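Local atomic coordinates of salmonella plasmid virulence: SpvB (Salmonella typhimurium, PDB entry 6P0X), a protein that is the N-terminal domain of a toxin that probably ADP-ribosylates host actin on an arginine, a reaction assigned to another part of the full-length protein. Residues Thr95-Gly100 with Pro105-Val110; Trp137-His140 with Leu146-Leu149. All blocks are in the same frame, centred on the assembly; numbering follows the deposited sequence. Where two conformers were deposited one is given.

Contact 1: Thr95-Gly100 with Pro105-Val110; sequences TCFAYG and PQSYTV
Cys96 lays its side chain against one branch of Val110, CB to CG2 3.8 Å, on the face of the sheet that Tyr108 also occupies. In the conformer given here, one of two, chi1 of -73° sets the sulfur beside its own backbone N and SG 3.6 Å from Val110 CG2; Trp127 of strand 123-129 touches both residues. The backbones run antiparallel. Cys96 and Tyr108 form a hydrogen-bonded pair: Cys96 N donates a hydrogen bond to Tyr108 O at 2.9 Å, lying in the carbonyl plane, and Tyr108 N returns a bond of 2.9 Å to Cys96 O. Tyr108 itself leads off from the Cys96 strand, its ring meeting Phe104 edge-to-face. Thr95 and Thr109, the neighbouring non-hydrogen-bonded pair, share a water, 2.6 Å from Thr95 OG1 and 2.8 Å from Thr109 OG1, which accepts from the water; Asn130 OD1 is a second partner of the Thr109 hydroxyl. At Phe97 the chain turns a corner, yet the ring swings back so that CD1 and CE1 both meet Ser107 CB obliquely, CD1 at 3.6 Å. Ser107 OG bonds to Asn130 ND2. The pairing thus rests on the two backbone bonds and the water joining the threonine hydroxyls, whereas the apolar contact of sulfur with valine methyl is provisional.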
# COMPACT_ATOMS: atom_id res chain seq x y z
N THR A 95 -22.40 -9.15 13.83
CA THR A 95 -22.75 -9.44 12.44
C THR A 95 -23.21 -8.15 11.78
O THR A 95 -24.10 -7.46 12.31
CB THR A 95 -23.83 -10.51 12.35
OG1 THR A 95 -23.34 -11.73 12.91
CG2 THR A 95 -24.23 -10.74 10.90
N CYS A 96 -22.62 -7.82 10.64
CA CYS A 96 -22.90 -6.57 9.95
C CYS A 96 -23.41 -6.85 8.54
O CYS A 96 -22.78 -7.58 7.78
CB CYS A 96 -21.65 -5.68 9.88
SG CYS A 96 -21.18 -4.92 11.46
N PHE A 97 -24.56 -6.26 8.21
CA PHE A 97 -25.15 -6.37 6.88
C PHE A 97 -24.95 -5.12 6.04
O PHE A 97 -25.18 -5.16 4.83
CB PHE A 97 -26.65 -6.65 6.98
CG PHE A 97 -27.00 -7.93 7.70
CD1 PHE A 97 -27.08 -9.13 7.01
CD2 PHE A 97 -27.26 -7.92 9.07
CE1 PHE A 97 -27.41 -10.30 7.67
CE2 PHE A 97 -27.59 -9.09 9.73
CZ PHE A 97 -27.67 -10.28 9.04
N ALA A 98 -24.54 -4.01 6.65
CA ALA A 98 -24.42 -2.74 5.94
C ALA A 98 -23.47 -1.84 6.70
O ALA A 98 -23.20 -2.04 7.89
CB ALA A 98 -25.79 -2.07 5.79
N TYR A 99 -22.95 -0.83 6.00
CA TYR A 99 -22.17 0.23 6.63
C TYR A 99 -22.76 1.56 6.18
O TYR A 99 -22.69 1.89 4.99
CB TYR A 99 -20.68 0.14 6.29
CG TYR A 99 -19.82 0.95 7.23
CD1 TYR A 99 -19.53 2.28 6.97
CD2 TYR A 99 -19.32 0.38 8.39
CE1 TYR A 99 -18.75 3.03 7.84
CE2 TYR A 99 -18.54 1.12 9.26
CZ TYR A 99 -18.25 2.43 8.98
OH TYR A 99 -17.47 3.15 9.86
N GLY A 100 -23.32 2.31 7.12
CA GLY A 100 -23.99 3.54 6.77
C GLY A 100 -25.15 3.26 5.85
O GLY A 100 -26.07 2.49 6.18
N PRO A 105 -23.83 -7.36 -0.42
CA PRO A 105 -24.36 -8.64 -0.91
C PRO A 105 -24.26 -9.75 0.12
O PRO A 105 -25.06 -10.69 0.09
CB PRO A 105 -23.49 -8.96 -2.14
CG PRO A 105 -22.58 -7.81 -2.34
CD PRO A 105 -22.83 -6.76 -1.32
N GLN A 106 -23.27 -9.69 1.01
CA GLN A 106 -23.07 -10.70 2.03
C GLN A 106 -22.91 -10.02 3.38
O GLN A 106 -22.53 -8.85 3.47
CB GLN A 106 -21.82 -11.57 1.74
CG GLN A 106 -20.51 -10.84 2.00
CD GLN A 106 -19.28 -11.70 1.79
OE1 GLN A 106 -19.26 -12.88 2.15
NE2 GLN A 106 -18.24 -11.11 1.22
N SER A 107 -23.23 -10.76 4.44
CA SER A 107 -22.99 -10.26 5.78
C SER A 107 -21.54 -10.54 6.20
O SER A 107 -20.85 -11.37 5.60
CB SER A 107 -23.97 -10.86 6.78
OG SER A 107 -23.73 -12.25 6.94
N TYR A 108 -21.10 -9.84 7.23
CA TYR A 108 -19.72 -9.89 7.69
C TYR A 108 -19.66 -10.15 9.19
O TYR A 108 -20.42 -9.56 9.96
CB TYR A 108 -18.98 -8.58 7.38
CG TYR A 108 -18.65 -8.39 5.91
CD1 TYR A 108 -19.57 -7.82 5.05
CD2 TYR A 108 -17.43 -8.79 5.40
CE1 TYR A 108 -19.28 -7.64 3.71
CE2 TYR A 108 -17.13 -8.62 4.06
CZ TYR A 108 -18.06 -8.05 3.22
OH TYR A 108 -17.77 -7.88 1.88
N THR A 109 -18.76 -11.04 9.59
CA THR A 109 -18.37 -11.15 10.99
C THR A 109 -17.32 -10.10 11.26
O THR A 109 -16.26 -10.08 10.61
CB THR A 109 -17.84 -12.55 11.30
OG1 THR A 109 -18.88 -13.52 11.09
CG2 THR A 109 -17.36 -12.63 12.74
N VAL A 110 -17.61 -9.19 12.19
CA VAL A 110 -16.77 -8.03 12.45
C VAL A 110 -16.25 -8.12 13.88
O VAL A 110 -17.05 -8.12 14.83
CB VAL A 110 -17.53 -6.71 12.23
CG1 VAL A 110 -16.63 -5.52 12.54
CG2 VAL A 110 -18.05 -6.65 10.80
O HOH W 1 -21.56 -12.98 11.45

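Contact 2: Trp137-His140 with Leu146-Leu149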
# COMPACT_ATOMS: atom_id res chain seq x y z
N TRP A 137 -9.59 -5.02 6.77
CA TRP A 137 -9.58 -4.27 8.01
C TRP A 137 -10.16 -2.87 7.80
O TRP A 137 -10.01 -2.28 6.72
CB TRP A 137 -8.16 -4.16 8.60
CG TRP A 137 -7.63 -5.47 9.11
CD1 TRP A 137 -7.11 -6.49 8.36
CD2 TRP A 137 -7.57 -5.91 10.47
NE1 TRP A 137 -6.73 -7.53 9.17
CE2 TRP A 137 -7.00 -7.20 10.47
CE3 TRP A 137 -7.94 -5.34 11.69
CZ2 TRP A 137 -6.80 -7.93 11.64
CZ3 TRP A 137 -7.73 -6.06 12.86
CH2 TRP A 137 -7.17 -7.34 12.82
N LEU A 138 -10.81 -2.36 8.84
CA LEU A 138 -11.39 -1.02 8.84
C LEU A 138 -10.89 -0.27 10.06
O LEU A 138 -11.05 -0.75 11.19
CB LEU A 138 -12.92 -1.08 8.84
CG LEU A 138 -13.65 0.26 8.76
CD1 LEU A 138 -13.52 0.87 7.37
CD2 LEU A 138 -15.11 0.10 9.14
N LEU A 139 -10.29 0.89 9.85
CA LEU A 139 -9.68 1.68 10.92
C LEU A 139 -10.28 3.07 10.96
O LEU A 139 -10.25 3.80 9.97
CB LEU A 139 -8.16 1.78 10.73
CG LEU A 139 -7.46 2.76 11.67
CD1 LEU A 139 -7.61 2.31 13.12
CD2 LEU A 139 -6.00 2.93 11.31
N HIS A 140 -10.80 3.46 12.13
CA HIS A 140 -11.25 4.82 12.38
C HIS A 140 -10.24 5.44 13.34
O HIS A 140 -10.30 5.18 14.55
CB HIS A 140 -12.67 4.84 12.95
CG HIS A 140 -13.29 6.19 13.00
ND1 HIS A 140 -14.32 6.51 13.86
CD2 HIS A 140 -13.04 7.32 12.29
CE1 HIS A 140 -14.67 7.77 13.68
NE2 HIS A 140 -13.91 8.28 12.73
N LEU A 146 -11.38 7.56 8.08
CA LEU A 146 -11.80 6.17 7.98
C LEU A 146 -11.01 5.50 6.86
O LEU A 146 -10.98 6.00 5.73
CB LEU A 146 -13.30 6.08 7.72
CG LEU A 146 -13.95 4.70 7.80
CD1 LEU A 146 -13.84 4.15 9.21
CD2 LEU A 146 -15.40 4.75 7.35
N HIS A 147 -10.39 4.36 7.18
CA HIS A 147 -9.49 3.66 6.27
C HIS A 147 -9.98 2.24 6.05
O HIS A 147 -10.27 1.52 7.01
CB HIS A 147 -8.06 3.59 6.83
CG HIS A 147 -7.47 4.90 7.22
ND1 HIS A 147 -6.75 5.69 6.35
CD2 HIS A 147 -7.47 5.56 8.41
CE1 HIS A 147 -6.34 6.78 6.97
NE2 HIS A 147 -6.77 6.73 8.22
N LEU A 148 -10.07 1.84 4.79
CA LEU A 148 -10.17 0.45 4.40
C LEU A 148 -8.78 -0.03 4.01
O LEU A 148 -8.13 0.57 3.14
CB LEU A 148 -11.14 0.26 3.24
CG LEU A 148 -12.61 0.05 3.61
CD1 LEU A 148 -13.47 0.03 2.35
CD2 LEU A 148 -12.76 -1.25 4.39
N LEU A 149 -8.32 -1.10 4.67
CA LEU A 149 -7.04 -1.74 4.40
C LEU A 149 -7.28 -3.15 3.88
O LEU A 149 -7.97 -3.95 4.53
CB LEU A 149 -6.16 -1.79 5.66
CG LEU A 149 -5.93 -0.49 6.42
CD1 LEU A 149 -6.94 -0.35 7.56
CD2 LEU A 149 -4.50 -0.41 6.95
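A beta hairpin, strands 135-140 and 146-149, brings Trp137-His140 antiparallel to Leu146-Leu149, the short axes 4.7 Å apart at closest approach. Two hydrogen-bonded pairs hold it. Trp137 N reaches Leu149 O at 3.0 Å and, nearly straight at 178°, Leu149 N reaches Trp137 O; Leu139 and His147 exchange the second pair of bonds. On the Leu138 face, Leu138 CD1 lies between two leucines, 3.8 Å from Leu146 CD1 and 3.7 Å from Leu148 CD2, the side chain slanting across both neighbours. Its CG stands anti to the backbone N (chi1 -176°), and the same methyl also closes on His147 O. Leu146 CD1 in turn comes to His140 CB at 4.0 Å. On the other face Leu149 CD1 meets both Trp137 CB and, at 4.0 Å, Leu139 CB, while the indole leads away to stack on Tyr126 and meet Trp169 edge-to-face. The Leu139 and His147 side chains run alongside each other off this same face. Both nitrogens of the His147 imidazole are hydrogen-bonded, ND1 to Ser174 OG and NE2 to Asp141 OD2, which should fix the ring's rotation; its edge is turned to the neighbouring strand, with His147 CD2 3.6 Å from Leu139 O.

In the fold
Contact 1 closes before contact 2 opens along the chain, and they lie about 15 Å apart, centre to centre, on the same side of the chain's centre. Strand 123-129 stands between them: it pairs with strand 107-115 of contact 1 and strand 135-140 of contact 2, and strand 146-149 then hands on to strand 165-175. Successive antiparallel neighbours thus carry the array from the partly exposed 95-100 region toward the interior. The two also touch directly, through Tyr99, whose CE2 packs 3.6 Å from Leu138 CD2 and whose OH lies 3.6 Å from Leu146 CD2. Strand 123-129 and the Tyr99 packing thus link the two pairings within the N-terminal domain.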